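PDB 5U9N: bromo domain containing protein from Cryptosporidium parvum, which probably reads acetylated lysines, as bromodomains do, through its second bromodomain, the part of the protein held here with the inhibitor bromosporine bound. Local coordinates for residues 100-103 with 104-107. Numbering follows the deposited sequence.
Sequences ERLV and KLIF
Glu-100 and Lys-104, one helical turn apart, run side by side in the same direction and join their ends in a salt bridge, OE2 of Glu-100 lying 3.1 Å from NZ of Lys-104. The carboxylate oxygen offers its anti lone pair, the one turned away from OE1, which makes a weak hydrogen bond of its own to NE1 of Trp-138. Lys-104 starts with CG anti to its carbonyl carbon (chi1 -71°) and stays extended from there; this lays CG 3.4 Å from the Glu-100 carbonyl O and carries the ammonium back to the acid. The backbone runs through the same pair: Lys-104 N donates to Glu-100 O at 3.1 Å, nearly straight at 166°. Next along, Leu-105 N reaches Arg-101 O at 2.8 Å, whereas Ile-106 N divides itself between two weak bonds, to the carbonyl oxygens of Leu-102 and Val-103. All of this is one continuous piece of helix 96-113, part of the left-handed all-helical bundle of the bromodomain; the bound bromosporine lies about 6 Å from the Ile-106 side chain. On the apolar side, Val-103 and Phe-107 point the same way, and CG1 of Val-103 sits 3.7 Å from CE2 of Phe-107. The Val-103 carbonyl O lies over one face of that ring, 3.5 Å above its plane and displaced toward the rim. Phe-134 and Leu-131 of helix 122-139 pack against Val-103 and Phe-107 respectively, and Phe-29 meets the Phe-107 ring edge-to-face. Elsewhere round the helix the contact is looser: CD2 of Leu-102 and CD2 of Leu-105 approach to 4.3 Å, and the Arg-101 guanidinium, salt-bridged to Glu-53, passes Leu-105 CD2 obliquely.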
loop_
_atom_site.group_PDB
_atom_site.type_symbol
_atom_site.label_atom_id
_atom_site.label_comp_id
_atom_site.label_asym_id
_atom_site.label_seq_id
_atom_site.Cartn_x
_atom_site.Cartn_y
_atom_site.Cartn_z
ATOM N N GLU A 100 -5.405 3.729 5.905
ATOM C CA GLU A 100 -5.587 2.281 6.062
ATOM C C GLU A 100 -6.215 1.670 4.793
ATOM O O GLU A 100 -5.746 0.648 4.292
ATOM C CB GLU A 100 -6.458 1.977 7.273
ATOM C CG GLU A 100 -6.513 0.500 7.621
ATOM C CD GLU A 100 -7.515 0.127 8.691
ATOM O OE1 GLU A 100 -7.843 0.995 9.532
ATOM O OE2 GLU A 100 -7.940 -1.051 8.714
ATOM N N ARG A 101 -7.283 2.282 4.299
ATOM C CA ARG A 101 -7.943 1.829 3.073
ATOM C C ARG A 101 -6.964 1.736 1.880
ATOM O O ARG A 101 -6.957 0.739 1.159
ATOM C CB ARG A 101 -9.070 2.781 2.711
ATOM C CG ARG A 101 -9.915 2.281 1.554
ATOM C CD ARG A 101 -11.089 3.187 1.262
ATOM N NE ARG A 101 -10.691 4.349 0.483
ATOM C CZ ARG A 101 -10.362 4.319 -0.811
ATOM N NH1 ARG A 101 -10.027 5.437 -1.443
ATOM N NH2 ARG A 101 -10.356 3.166 -1.480
ATOM N N LEU A 102 -6.174 2.789 1.664
ATOM C CA LEU A 102 -5.300 2.881 0.507
ATOM C C LEU A 102 -4.186 1.842 0.575
ATOM O O LEU A 102 -3.892 1.199 -0.426
ATOM C CB LEU A 102 -4.712 4.304 0.388
ATOM C CG LEU A 102 -5.690 5.417 -0.107
ATOM C CD1 LEU A 102 -4.976 6.802 -0.134
ATOM C CD2 LEU A 102 -6.256 5.100 -1.506
ATOM N N VAL A 103 -3.587 1.654 1.741
ATOM C CA VAL A 103 -2.532 0.645 1.888
ATOM C C VAL A 103 -3.110 -0.761 1.640
ATOM O O VAL A 103 -2.507 -1.535 0.904
ATOM C CB VAL A 103 -1.835 0.729 3.260
ATOM C CG1 VAL A 103 -0.960 -0.494 3.498
ATOM C CG2 VAL A 103 -1.007 2.013 3.367
ATOM N N LYS A 104 -4.273 -1.076 2.224
ATOM C CA LYS A 104 -4.882 -2.391 2.056
ATOM C C LYS A 104 -5.382 -2.606 0.634
ATOM O O LYS A 104 -5.381 -3.740 0.163
ATOM C CB LYS A 104 -6.004 -2.592 3.036
ATOM C CG LYS A 104 -5.506 -2.751 4.448
ATOM C CD LYS A 104 -6.649 -3.058 5.382
ATOM C CE LYS A 104 -6.192 -3.666 6.670
ATOM N NZ LYS A 104 -7.344 -3.857 7.627
ATOM N N LEU A 105 -5.748 -1.524 -0.064
ATOM C CA LEU A 105 -6.151 -1.567 -1.485
ATOM C C LEU A 105 -5.010 -2.119 -2.374
ATOM O O LEU A 105 -5.273 -2.834 -3.332
ATOM C CB LEU A 105 -6.552 -0.142 -1.950
ATOM C CG LEU A 105 -6.931 0.042 -3.401
ATOM C CD1 LEU A 105 -8.204 -0.696 -3.733
ATOM C CD2 LEU A 105 -7.078 1.494 -3.719
ATOM N N ILE A 106 -3.760 -1.761 -2.054
ATOM C CA ILE A 106 -2.551 -2.225 -2.750
ATOM C C ILE A 106 -2.470 -3.751 -2.684
ATOM O O ILE A 106 -2.176 -4.391 -3.674
ATOM C CB ILE A 106 -1.275 -1.576 -2.103
ATOM C CG1 ILE A 106 -1.226 -0.073 -2.385
ATOM C CG2 ILE A 106 0.035 -2.240 -2.602
ATOM C CD1 ILE A 106 -0.131 0.672 -1.616
ATOM N N PHE A 107 -2.656 -4.316 -1.505
ATOM C CA PHE A 107 -2.532 -5.761 -1.302
ATOM C C PHE A 107 -3.752 -6.547 -1.824
ATOM O O PHE A 107 -3.550 -7.647 -2.321
ATOM C CB PHE A 107 -2.292 -6.070 0.186
ATOM C CG PHE A 107 -1.093 -5.333 0.761
ATOM C CD1 PHE A 107 0.092 -5.225 0.038
ATOM C CD2 PHE A 107 -1.172 -4.695 1.990
ATOM C CE1 PHE A 107 1.170 -4.497 0.538
ATOM C CE2 PHE A 107 -0.099 -3.944 2.475
ATOM C CZ PHE A 107 1.051 -3.824 1.730
#